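Local coordinates for phosphoenolpyruvate--protein phosphotransferase (Escherichia coli, PDB 5T12) that probably transfers, as Enzyme I-Ntr, the phosphoryl group of phosphoenolpyruvate to the carrier protein NPr in the nitrogen-metabolic phosphotransferase system, at residues 77-82 with 127-132; 45-50 with 83-88; 101-106 with 135-140; 60-63 with 69-72; 164-169 with 186-191. The protein carries 1 engineered substitution. One frame throughout, in Å; residues are numbered along the deposited sequence.

Contact 1. Residues 77-82 with 127-132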
# COMPACT_ATOMS: atom_id res chain seq x y z
N SER A 77 11.70 -0.41 -10.81
CA SER A 77 11.14 -0.86 -12.08
C SER A 77 12.16 -1.66 -12.89
O SER A 77 11.78 -2.57 -13.64
CB SER A 77 10.63 0.33 -12.88
OG SER A 77 11.67 1.26 -13.14
N HIS A 78 13.45 -1.33 -12.75
CA HIS A 78 14.49 -2.10 -13.40
C HIS A 78 14.75 -3.42 -12.68
O HIS A 78 15.01 -4.44 -13.32
CB HIS A 78 15.78 -1.28 -13.50
CG HIS A 78 15.68 -0.11 -14.42
ND1 HIS A 78 16.31 1.09 -14.18
CD2 HIS A 78 15.03 0.04 -15.60
CE1 HIS A 78 16.05 1.93 -15.16
NE2 HIS A 78 15.27 1.32 -16.04
N LEU A 79 14.69 -3.40 -11.34
CA LEU A 79 14.82 -4.64 -10.58
C LEU A 79 13.67 -5.59 -10.90
O LEU A 79 13.86 -6.81 -10.95
CB LEU A 79 14.86 -4.33 -9.08
CG LEU A 79 14.91 -5.52 -8.12
CD1 LEU A 79 16.21 -6.30 -8.27
CD2 LEU A 79 14.72 -5.05 -6.68
N LEU A 80 12.47 -5.05 -11.11
CA LEU A 80 11.31 -5.89 -11.40
C LEU A 80 11.38 -6.49 -12.81
O LEU A 80 10.78 -7.53 -13.06
CB LEU A 80 10.02 -5.09 -11.23
CG LEU A 80 9.54 -4.91 -9.79
CD1 LEU A 80 8.40 -3.90 -9.72
CD2 LEU A 80 9.11 -6.24 -9.21
N SER A 81 12.10 -5.84 -13.72
CA SER A 81 12.24 -6.32 -15.09
C SER A 81 13.56 -7.05 -15.33
O SER A 81 13.88 -7.35 -16.48
CB SER A 81 12.11 -5.14 -16.07
OG SER A 81 12.97 -4.08 -15.70
N ASP A 82 14.31 -7.34 -14.27
CA ASP A 82 15.59 -8.02 -14.42
C ASP A 82 15.36 -9.51 -14.60
O ASP A 82 14.65 -10.15 -13.82
CB ASP A 82 16.47 -7.76 -13.20
CG ASP A 82 17.93 -8.06 -13.46
OD1 ASP A 82 18.28 -9.25 -13.51
OD2 ASP A 82 18.72 -7.11 -13.63
N GLY A 127 12.87 -3.74 3.94
CA GLY A 127 11.43 -3.58 3.94
C GLY A 127 10.87 -3.26 2.57
O GLY A 127 9.74 -3.65 2.25
N ASP A 128 11.64 -2.55 1.73
CA ASP A 128 11.19 -2.27 0.37
C ASP A 128 11.00 -3.55 -0.42
O ASP A 128 10.06 -3.66 -1.22
CB ASP A 128 12.20 -1.35 -0.33
CG ASP A 128 12.32 -0.00 0.34
OD1 ASP A 128 12.02 0.10 1.54
OD2 ASP A 128 12.73 0.96 -0.35
N LEU A 129 11.89 -4.53 -0.22
CA LEU A 129 11.78 -5.79 -0.95
C LEU A 129 10.49 -6.52 -0.59
O LEU A 129 9.84 -7.10 -1.46
CB LEU A 129 13.00 -6.67 -0.67
CG LEU A 129 14.22 -6.48 -1.58
CD1 LEU A 129 13.84 -6.75 -3.03
CD2 LEU A 129 14.83 -5.10 -1.42
N ARG A 130 10.11 -6.49 0.69
CA ARG A 130 8.85 -7.11 1.09
C ARG A 130 7.67 -6.37 0.48
O ARG A 130 6.66 -6.98 0.10
CB ARG A 130 8.73 -7.14 2.61
CG ARG A 130 9.85 -7.90 3.30
CD ARG A 130 9.53 -8.18 4.76
NE ARG A 130 10.64 -8.86 5.43
CZ ARG A 130 10.86 -10.17 5.37
NH1 ARG A 130 10.04 -10.95 4.67
NH2 ARG A 130 11.89 -10.70 6.01
N ALA A 131 7.77 -5.04 0.35
CA ALA A 131 6.72 -4.26 -0.29
C ALA A 131 6.58 -4.64 -1.76
O ALA A 131 5.46 -4.78 -2.27
CB ALA A 131 7.00 -2.77 -0.14
N LEU A 132 7.71 -4.81 -2.46
CA LEU A 132 7.66 -5.25 -3.85
C LEU A 132 7.04 -6.64 -3.95
O LEU A 132 6.29 -6.93 -4.89
CB LEU A 132 9.06 -5.24 -4.46
CG LEU A 132 9.48 -3.99 -5.24
CD1 LEU A 132 9.48 -2.76 -4.36
CD2 LEU A 132 10.84 -4.20 -5.90
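Leu132 N bonds to Asp128 O at 2.9 Å. This bond belongs to the helix turn that carries Leu132 toward Leu79 and Leu80. All the contact itself is apolar. The CD2 methyls of Leu79 and Leu132 share the contact: Leu132 CD2 lies 4.0 Å from Leu79 CD2 and 4.2 Å from Leu80 CG. Leu79 CD2 has a second neighbour one turn back on the facing helix, Leu129 CD1, at 4.1 Å. The side chains of Leu79 and Leu129 meet at about a right angle, branch against branch. Leu79 swings its CG opposite the backbone N (chi1 176°), which carries its CD2 out between Leu129 and Leu132. The segments join helix 68-80 to helix 126-140 within the helical part of this N-terminal domain. Phe54 of helix 36-61 touches both Leu80 and Leu132, so a third helix adds to the apolar patch. Leu80 and Leu132 are buried, while Leu79 and Leu129 keep some exposure. At the end of helix 68-80 the chain turns. Asp82 then serves as N-cap of helix 83-94, and its OD1 forms a salt bridge with Arg84 NE.

Contact 2. Residues 45-50 with 83-88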
# COMPACT_ATOMS: atom_id res chain seq x y z
N GLY A 45 3.37 -12.29 -16.20
CA GLY A 45 2.33 -11.28 -16.24
C GLY A 45 2.40 -10.32 -15.07
O GLY A 45 2.24 -9.11 -15.23
N ALA A 46 2.66 -10.85 -13.87
CA ALA A 46 2.73 -9.99 -12.69
C ALA A 46 4.00 -9.15 -12.68
O ALA A 46 3.96 -7.97 -12.30
CB ALA A 46 2.65 -10.85 -11.42
N LEU A 47 5.13 -9.73 -13.10
CA LEU A 47 6.37 -8.97 -13.14
C LEU A 47 6.28 -7.80 -14.11
O LEU A 47 6.81 -6.71 -13.84
CB LEU A 47 7.54 -9.89 -13.52
CG LEU A 47 7.96 -10.95 -12.51
CD1 LEU A 47 9.00 -11.88 -13.12
CD2 LEU A 47 8.50 -10.31 -11.24
N GLU A 48 5.60 -8.00 -15.24
CA GLU A 48 5.48 -6.92 -16.23
C GLU A 48 4.48 -5.87 -15.77
O GLU A 48 4.71 -4.67 -15.97
CB GLU A 48 5.07 -7.50 -17.58
CG GLU A 48 4.85 -6.46 -18.66
CD GLU A 48 4.79 -7.06 -20.05
OE1 GLU A 48 5.79 -6.95 -20.79
OE2 GLU A 48 3.75 -7.66 -20.40
N GLU A 49 3.37 -6.29 -15.15
CA GLU A 49 2.40 -5.32 -14.65
C GLU A 49 2.98 -4.49 -13.51
O GLU A 49 2.75 -3.28 -13.44
CB GLU A 49 1.14 -6.05 -14.19
CG GLU A 49 0.26 -6.57 -15.32
CD GLU A 49 -0.87 -7.45 -14.83
OE1 GLU A 49 -0.74 -8.04 -13.74
OE2 GLU A 49 -1.90 -7.54 -15.53
N ALA A 50 3.74 -5.13 -12.62
CA ALA A 50 4.35 -4.39 -11.51
C ALA A 50 5.46 -3.47 -12.01
O ALA A 50 5.59 -2.33 -11.54
CB ALA A 50 4.89 -5.36 -10.47
N THR A 83 15.98 -10.08 -15.65
CA THR A 83 15.76 -11.49 -15.96
C THR A 83 16.32 -12.40 -14.88
O THR A 83 15.80 -13.50 -14.67
CB THR A 83 16.39 -11.83 -17.31
OG1 THR A 83 17.80 -11.59 -17.26
CG2 THR A 83 15.78 -10.98 -18.41
N ARG A 84 17.38 -11.97 -14.18
CA ARG A 84 17.90 -12.76 -13.07
C ARG A 84 16.86 -12.93 -11.97
O ARG A 84 16.80 -13.99 -11.34
CB ARG A 84 19.17 -12.12 -12.51
CG ARG A 84 20.40 -12.32 -13.38
CD ARG A 84 21.55 -11.44 -12.93
NE ARG A 84 21.27 -10.02 -13.15
CZ ARG A 84 22.12 -9.04 -12.90
NH1 ARG A 84 23.33 -9.31 -12.42
NH2 ARG A 84 21.78 -7.78 -13.13
N LEU A 85 16.04 -11.90 -11.73
CA LEU A 85 14.94 -12.04 -10.78
C LEU A 85 13.92 -13.06 -11.28
O LEU A 85 13.42 -13.88 -10.51
CB LEU A 85 14.27 -10.69 -10.55
CG LEU A 85 12.98 -10.72 -9.73
CD1 LEU A 85 13.25 -11.19 -8.31
CD2 LEU A 85 12.29 -9.36 -9.73
N ARG A 86 13.60 -13.01 -12.58
CA ARG A 86 12.63 -13.95 -13.13
C ARG A 86 13.15 -15.38 -13.10
O ARG A 86 12.39 -16.32 -12.86
CB ARG A 86 12.26 -13.53 -14.56
CG ARG A 86 11.07 -14.26 -15.14
CD ARG A 86 11.49 -15.19 -16.26
NE ARG A 86 12.10 -14.47 -17.38
CZ ARG A 86 12.63 -15.06 -18.44
NH1 ARG A 86 12.64 -16.39 -18.53
NH2 ARG A 86 13.16 -14.34 -19.42
N ARG A 87 14.46 -15.55 -13.33
CA ARG A 87 15.05 -16.89 -13.26
C ARG A 87 15.04 -17.43 -11.84
O ARG A 87 14.88 -18.63 -11.62
CB ARG A 87 16.47 -16.87 -13.82
CG ARG A 87 16.55 -16.48 -15.29
CD ARG A 87 17.97 -16.63 -15.82
NE ARG A 87 18.39 -18.02 -15.88
CZ ARG A 87 19.54 -18.44 -16.39
NH1 ARG A 87 19.83 -19.73 -16.40
NH2 ARG A 87 20.41 -17.57 -16.89
N GLU A 88 15.21 -16.55 -10.85
CA GLU A 88 15.07 -16.96 -9.46
C GLU A 88 13.66 -17.46 -9.18
O GLU A 88 13.46 -18.43 -8.43
CB GLU A 88 15.41 -15.81 -8.51
CG GLU A 88 16.88 -15.39 -8.51
CD GLU A 88 17.79 -16.45 -7.94
OE1 GLU A 88 18.14 -17.40 -8.67
OE2 GLU A 88 18.16 -16.34 -6.75
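The guanidinium of Arg86 is the flat group nearest this contact, yet neither its faces nor its edges meet residues 45-50. Arg86 touches Leu47 with the root of its side chain instead. Leu47 CD1 lies 3.7 Å from Arg86 CG and 3.9 Å from Arg86 CB, and the two side chains cross at about a right angle. The arginine chain starts with CG anti to the backbone N (chi1 -169°), then bends at chi2 (-111°) and again at chi3. These bends lead the charged end away from helix 36-61, and the aliphatic part alone packs on the leucine. The other branch of Leu47 turns to Leu85: Leu47 CD2 meets Leu85 CD2 at 4.2 Å, methyl to methyl. Leu47 therefore forks over two successive residues of the facing helix, one branch to each. Leu47 CA is 8.0 Å from Arg86 CA, the nearest pair along the two backbones. Helix 36-61 and the first turns of helix 83-94 are joined here, in the helical subdomain of the N-terminal domain of this phosphotransferase. Leu47 is buried. Together with Ala46 and Ala50 of its own helix it also packs on helix 126-140: Leu47 and Ala50 touch Leu136, and Ala46 touches Leu140. Leu85 in turn reaches Val106 of helix 99-115. Arg86 keeps part of its surface exposed.

Contact 3. Residues 101-106 with 135-140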
# COMPACT_ATOMS: atom_id res chain seq x y z
N TRP A 101 3.81 -18.88 -3.89
CA TRP A 101 4.88 -19.37 -3.02
C TRP A 101 6.25 -19.01 -3.59
O TRP A 101 7.19 -18.72 -2.83
CB TRP A 101 4.76 -20.88 -2.83
CG TRP A 101 5.87 -21.48 -2.02
CD1 TRP A 101 6.93 -22.20 -2.50
CD2 TRP A 101 6.03 -21.41 -0.60
NE1 TRP A 101 7.74 -22.59 -1.46
CE2 TRP A 101 7.21 -22.12 -0.28
CE3 TRP A 101 5.30 -20.82 0.44
CZ2 TRP A 101 7.67 -22.25 1.02
CZ3 TRP A 101 5.76 -20.96 1.73
CH2 TRP A 101 6.94 -21.67 2.02
N ALA A 102 6.39 -19.03 -4.92
CA ALA A 102 7.66 -18.66 -5.53
C ALA A 102 8.02 -17.21 -5.24
O ALA A 102 9.19 -16.88 -5.03
CB ALA A 102 7.61 -18.91 -7.04
N VAL A 103 7.01 -16.33 -5.21
CA VAL A 103 7.26 -14.94 -4.86
C VAL A 103 7.62 -14.83 -3.38
O VAL A 103 8.55 -14.10 -3.01
CB VAL A 103 6.04 -14.08 -5.21
CG1 VAL A 103 6.18 -12.68 -4.63
CG2 VAL A 103 5.86 -14.01 -6.72
N LYS A 104 6.90 -15.55 -2.52
CA LYS A 104 7.20 -15.50 -1.09
C LYS A 104 8.59 -16.04 -0.80
O LYS A 104 9.31 -15.49 0.05
CB LYS A 104 6.15 -16.28 -0.30
CG LYS A 104 6.39 -16.31 1.20
CD LYS A 104 5.26 -17.01 1.93
CE LYS A 104 5.46 -16.95 3.44
NZ LYS A 104 4.29 -17.50 4.18
N THR A 105 9.00 -17.10 -1.49
CA THR A 105 10.30 -17.70 -1.25
C THR A 105 11.43 -16.76 -1.65
O THR A 105 12.37 -16.53 -0.88
CB THR A 105 10.42 -19.03 -2.00
OG1 THR A 105 9.38 -19.92 -1.58
CG2 THR A 105 11.77 -19.67 -1.74
N VAL A 106 11.35 -16.19 -2.86
CA VAL A 106 12.43 -15.35 -3.37
C VAL A 106 12.54 -14.06 -2.56
O VAL A 106 13.63 -13.66 -2.16
CB VAL A 106 12.24 -15.08 -4.87
CG1 VAL A 106 13.21 -14.01 -5.34
CG2 VAL A 106 12.42 -16.36 -5.67
N ARG A 135 3.38 -6.24 -3.59
CA ARG A 135 2.79 -5.74 -4.83
C ARG A 135 2.72 -6.84 -5.88
O ARG A 135 1.76 -6.89 -6.67
CB ARG A 135 3.58 -4.54 -5.35
CG ARG A 135 2.81 -3.66 -6.31
CD ARG A 135 1.58 -3.07 -5.64
NE ARG A 135 0.73 -2.36 -6.58
CZ ARG A 135 -0.47 -1.88 -6.28
NH1 ARG A 135 -0.97 -2.04 -5.05
NH2 ARG A 135 -1.19 -1.24 -7.19
N LEU A 136 3.72 -7.72 -5.92
CA LEU A 136 3.68 -8.86 -6.83
C LEU A 136 2.47 -9.75 -6.54
O LEU A 136 1.76 -10.17 -7.46
CB LEU A 136 4.98 -9.66 -6.73
CG LEU A 136 5.97 -9.52 -7.89
CD1 LEU A 136 6.11 -8.07 -8.30
CD2 LEU A 136 7.33 -10.09 -7.50
N LEU A 137 2.23 -10.04 -5.26
CA LEU A 137 1.06 -10.82 -4.88
C LEU A 137 -0.23 -10.07 -5.19
O LEU A 137 -1.27 -10.70 -5.45
CB LEU A 137 1.12 -11.17 -3.39
CG LEU A 137 2.30 -12.03 -2.94
CD1 LEU A 137 2.27 -12.23 -1.43
CD2 LEU A 137 2.29 -13.37 -3.66
N PHE A 138 -0.19 -8.74 -5.16
CA PHE A 138 -1.38 -7.95 -5.46
C PHE A 138 -1.87 -8.19 -6.88
O PHE A 138 -3.08 -8.30 -7.12
CB PHE A 138 -1.10 -6.46 -5.23
CG PHE A 138 -2.27 -5.57 -5.52
CD1 PHE A 138 -3.27 -5.41 -4.58
CD2 PHE A 138 -2.35 -4.88 -6.72
CE1 PHE A 138 -4.35 -4.58 -4.84
CE2 PHE A 138 -3.43 -4.05 -6.98
CZ PHE A 138 -4.43 -3.90 -6.04
N HIS A 139 -0.94 -8.28 -7.84
CA HIS A 139 -1.32 -8.48 -9.23
C HIS A 139 -1.63 -9.93 -9.56
O HIS A 139 -2.24 -10.20 -10.60
CB HIS A 139 -0.22 -7.96 -10.15
CG HIS A 139 0.02 -6.49 -10.05
ND1 HIS A 139 1.14 -5.95 -9.45
CD2 HIS A 139 -0.73 -5.43 -10.45
CE1 HIS A 139 1.08 -4.64 -9.50
NE2 HIS A 139 -0.04 -4.30 -10.10
N LEU A 140 -1.23 -10.87 -8.70
CA LEU A 140 -1.60 -12.27 -8.91
C LEU A 140 -3.07 -12.52 -8.57
O LEU A 140 -3.69 -13.41 -9.15
CB LEU A 140 -0.70 -13.18 -8.09
CG LEU A 140 0.77 -13.26 -8.50
CD1 LEU A 140 1.56 -14.11 -7.52
CD2 LEU A 140 0.90 -13.81 -9.91
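The segments 101-106 and 135-140 run almost exactly antiparallel, with an angle of 178° between their directions and axes 10.1 Å apart at closest approach. Val103 is the one residue of its segment that reaches across, and it meets three leucines. Val103 CG1 packs on the root of Leu136, 3.9 Å from Leu136 CB, and lies 4.0 Å from Leu136 CD2. Val103 CG1 is also 4.1 Å from Leu137 CD2, which comes in beside it. The other branch, Val103 CG2, points to the next turn and is 4.4 Å from Leu140 CD1. The valine has CG1 anti to its backbone N (chi1 170°), and this sets one methyl toward Leu136 and Leu137 and leaves the other for Leu140. All four residues are buried. Leu43 of helix 36-61 touches Val103 too, and Ala50 touches Leu136, so the apolar layer extends to a third helix. Away from this layer, Thr105 OG1 donates to Trp101 O at 2.8 Å, one turn back. That oxygen also accepts from Thr105 N, and the two donors approach from opposite faces of the carbonyl plane. The guanidinium of Arg135 lies over the rim of the Phe138 ring: NH1 is 3.5 Å above the ring plane, and CD2 of Phe138 sits over the guanidinium centre. Arg135 NH2 forms a salt bridge with Glu53, and NH1 bonds to the carbonyl oxygens of Ala167 and Leu169. Here one valine packs among three leucines between antiparallel helices, as in a helical bundle; this is the helical subdomain of the enzyme's N-terminal domain.

Contact 4. Residues 60-63 with 69-72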
# COMPACT_ATOMS: atom_id res chain seq x y z
N ARG A 60 5.34 10.03 -13.05
CA ARG A 60 4.48 11.03 -12.44
C ARG A 60 5.17 11.76 -11.30
O ARG A 60 5.03 12.98 -11.15
CB ARG A 60 3.20 10.37 -11.93
CG ARG A 60 2.20 10.00 -13.01
CD ARG A 60 1.08 9.17 -12.42
NE ARG A 60 0.74 9.63 -11.07
CZ ARG A 60 -0.06 8.98 -10.24
NH1 ARG A 60 -0.31 9.47 -9.03
NH2 ARG A 60 -0.60 7.82 -10.60
N PHE A 61 5.93 11.03 -10.47
CA PHE A 61 6.57 11.63 -9.31
C PHE A 61 7.61 12.67 -9.69
O PHE A 61 7.87 13.58 -8.90
CB PHE A 61 7.22 10.55 -8.44
CG PHE A 61 6.24 9.59 -7.82
CD1 PHE A 61 4.91 9.93 -7.68
CD2 PHE A 61 6.66 8.35 -7.38
CE1 PHE A 61 4.01 9.05 -7.12
CE2 PHE A 61 5.77 7.46 -6.81
CZ PHE A 61 4.44 7.81 -6.68
N ALA A 62 8.19 12.57 -10.89
CA ALA A 62 9.19 13.53 -11.33
C ALA A 62 8.67 14.96 -11.26
O ALA A 62 9.45 15.90 -11.09
CB ALA A 62 9.65 13.21 -12.75
N ALA A 63 7.35 15.14 -11.37
CA ALA A 63 6.74 16.47 -11.27
C ALA A 63 6.25 16.68 -9.83
O ALA A 63 5.23 16.11 -9.42
CB ALA A 63 5.61 16.61 -12.28
N THR A 69 11.78 9.97 -4.67
CA THR A 69 10.92 8.81 -4.86
C THR A 69 10.77 8.45 -6.34
O THR A 69 10.57 7.27 -6.67
CB THR A 69 9.54 9.06 -4.25
OG1 THR A 69 8.87 10.10 -4.97
CG2 THR A 69 9.67 9.45 -2.79
N ALA A 70 10.87 9.43 -7.23
CA ALA A 70 10.89 9.13 -8.65
C ALA A 70 12.13 8.33 -9.03
O ALA A 70 12.08 7.49 -9.93
CB ALA A 70 10.81 10.41 -9.48
N ALA A 71 13.24 8.56 -8.34
CA ALA A 71 14.46 7.81 -8.60
C ALA A 71 14.39 6.41 -8.00
O ALA A 71 14.79 5.43 -8.65
CB ALA A 71 15.68 8.56 -8.05
N ILE A 72 13.89 6.29 -6.77
CA ILE A 72 13.79 4.98 -6.13
C ILE A 72 12.81 4.09 -6.89
O ILE A 72 13.06 2.90 -7.10
CB ILE A 72 13.40 5.13 -4.65
CG1 ILE A 72 14.44 5.96 -3.90
CG2 ILE A 72 13.24 3.77 -3.99
CD1 ILE A 72 14.18 6.07 -2.41
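Phe61 leaves its backbone toward residues 69-72, and its CB, CG and CD2 meet that segment. Phe61 CB comes first and packs on the methyl of Ala70, 3.7 Å from Ala70 CB. Phe61 CB also lies 3.9 Å from Thr69 OG1. Phe61 CG, the start of the ring, is again 3.9 Å from Thr69 OG1. Phe61 CD2 is nearer still, 3.7 Å from Thr69 OG1, and lies 4.1 Å from the carbonyl oxygen Thr69 O. The backbone N of Ala70 stands at the edge of the ring, near its plane. The side chain also packs on Ala194 and Leu195 of helix 187-195. The ring is also paired with two aromatic neighbours: Tyr57 meets it with nearly parallel planes, and Phe73 makes an edge-to-face contact. The side chains of Phe61 and Thr69 cross at about a right angle. Thr69 has its OG1 between the backbone N and the carbonyl carbon (chi1 66°), which turns the hydroxyl to Phe61. This oxygen is buried by the contact and has no polar partner in the model. Ala70 CB also abuts the backbone, 3.7 Å from Ala62 N, so the two segments come close here; the CA atoms of Phe61 and Ala70 are the nearest pair. The contact joins the end of helix 36-61 to the first turn of helix 68-80 across a short link. Helix 187-195 lies against both, touching Phe61 and Thr69, and so brings the helical part against the alpha/beta part.

Contact 5. Residues 164-169 with 186-191. Engineered in segment 186-191: Gln187 (natural residue His).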
# COMPACT_ATOMS: atom_id res chain seq x y z
N THR A 164 4.49 -1.83 3.13
CA THR A 164 3.87 -3.12 2.85
C THR A 164 2.35 -3.04 2.92
O THR A 164 1.66 -3.78 2.21
CB THR A 164 4.38 -4.18 3.82
OG1 THR A 164 4.07 -3.79 5.17
CG2 THR A 164 5.89 -4.33 3.69
N THR A 165 1.81 -2.16 3.77
CA THR A 165 0.36 -2.01 3.86
C THR A 165 -0.20 -1.36 2.61
O THR A 165 -1.21 -1.82 2.05
CB THR A 165 -0.01 -1.20 5.10
OG1 THR A 165 0.54 -1.82 6.27
CG2 THR A 165 -1.52 -1.10 5.24
N LEU A 166 0.43 -0.28 2.14
CA LEU A 166 -0.06 0.41 0.95
C LEU A 166 0.09 -0.46 -0.30
O LEU A 166 -0.65 -0.26 -1.27
CB LEU A 166 0.69 1.73 0.77
CG LEU A 166 0.50 2.78 1.87
CD1 LEU A 166 1.54 3.89 1.75
CD2 LEU A 166 -0.91 3.36 1.82
N ALA A 167 1.02 -1.41 -0.28
CA ALA A 167 1.28 -2.24 -1.46
C ALA A 167 0.19 -3.26 -1.73
O ALA A 167 0.14 -3.81 -2.83
CB ALA A 167 2.63 -2.95 -1.30
N GLU A 168 -0.69 -3.53 -0.76
CA GLU A 168 -1.81 -4.44 -0.96
C GLU A 168 -3.14 -3.70 -1.03
O GLU A 168 -4.18 -4.24 -0.64
CB GLU A 168 -1.85 -5.51 0.14
CG GLU A 168 -1.66 -4.99 1.55
CD GLU A 168 -1.71 -6.10 2.59
OE1 GLU A 168 -2.68 -6.88 2.58
OE2 GLU A 168 -0.78 -6.19 3.42
N LEU A 169 -3.13 -2.47 -1.53
CA LEU A 169 -4.33 -1.65 -1.67
C LEU A 169 -4.46 -1.14 -3.10
O LEU A 169 -3.46 -0.78 -3.73
CB LEU A 169 -4.30 -0.46 -0.70
CG LEU A 169 -4.28 -0.78 0.79
CD1 LEU A 169 -4.20 0.50 1.60
CD2 LEU A 169 -5.50 -1.59 1.19
N SER A 186 7.94 9.37 8.10
CA SER A 186 8.24 7.98 7.77
C SER A 186 8.22 7.78 6.25
O SER A 186 7.82 8.65 5.48
CB SER A 186 7.23 7.05 8.44
OG SER A 186 5.93 7.26 7.94
N GLN A 187 8.66 6.59 5.83
CA GLN A 187 8.66 6.26 4.41
C GLN A 187 7.24 6.20 3.85
O GLN A 187 7.00 6.62 2.71
CB GLN A 187 9.39 4.94 4.18
CG GLN A 187 9.48 4.52 2.72
CD GLN A 187 10.00 3.10 2.56
OE1 GLN A 187 10.67 2.79 1.58
NE2 GLN A 187 9.69 2.24 3.52
N ALA A 188 6.30 5.70 4.64
CA ALA A 188 4.91 5.63 4.19
C ALA A 188 4.31 7.02 4.04
O ALA A 188 3.53 7.27 3.11
CB ALA A 188 4.08 4.80 5.17
N ALA A 189 4.67 7.95 4.93
CA ALA A 189 4.20 9.32 4.80
C ALA A 189 4.76 9.98 3.55
O ALA A 189 4.09 10.81 2.92
CB ALA A 189 4.58 10.13 6.05
N ILE A 190 5.99 9.63 3.18
CA ILE A 190 6.57 10.16 1.95
C ILE A 190 5.84 9.62 0.73
O ILE A 190 5.70 10.33 -0.28
CB ILE A 190 8.08 9.84 1.90
CG1 ILE A 190 8.81 10.52 3.06
CG2 ILE A 190 8.68 10.27 0.58
CD1 ILE A 190 10.31 10.32 3.05
N MET A 191 5.34 8.39 0.79
CA MET A 191 4.68 7.79 -0.36
C MET A 191 3.30 8.39 -0.58
O MET A 191 2.91 8.67 -1.73
CB MET A 191 4.58 6.27 -0.19
CG MET A 191 5.93 5.56 -0.21
SD MET A 191 5.77 3.77 0.01
CE MET A 191 4.98 3.30 -1.53
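Leu166, Ala188 and Met191 point their CB atoms into the space between the two segments, and the leucine does the reaching. Its CG is anti to the carbonyl carbon (chi1 -63°), and the chain goes on extended through chi2, which places CD1 at the far end. That methyl meets helix 187-195 at two positions one turn apart. Leu166 CD1 is 4.4 Å from Ala188 CB and 4.3 Å from Met191 CB. The carbonyl oxygen Ala188 O lies 4.2 Å from Leu166 CD1. Ala188 and Met191 thus offer only short stems to the leucine: the alanine its single methyl, and the methionine the carbon next to its backbone. The methionine side chain also has other neighbours, Ala163 and Phe73. The contact is small and rests on this one methyl, although Leu166 and Ala188 are both buried. Ser186 stands just before the helix as its N-cap, and Ser186 OG accepts from Ala189 N in a weak bond of 3.3 Å. On the other segment, Leu166 opens a type I turn that ends at Leu169. Gln187, in the first turn of the helix, is engineered; the natural residue is histidine. That histidine is probably the phosphorylated one, since the family carries a phosphorylation-site motif. A helix that starts at such a residue, here helix 187-195 linking the parallel strands 174-179 and 199-201, is characteristic of the mobile phosphohistidine domain of PEP-utilising enzymes.

In the fold
From the N terminus, helix 36-61 runs into helix 68-80, and contact 4 closes the short link between them. Contact 2 closes a wider loop, from mid-helix 36-61 to helix 83-94, with contact 4 inside it. Contact 1 opens before contact 2 has closed, so the two cross. It ends on helix 126-140, which it shares with contact 3. Contact 3 opens after contact 2 has closed, but it crosses contact 1. Together these four tie the five long helices of the helical part. Contact 5 follows in series within the alpha/beta part. It touches contacts 1, 3 and 4, through Thr164 and Ala167, Arg135, and Thr69 with Ile190.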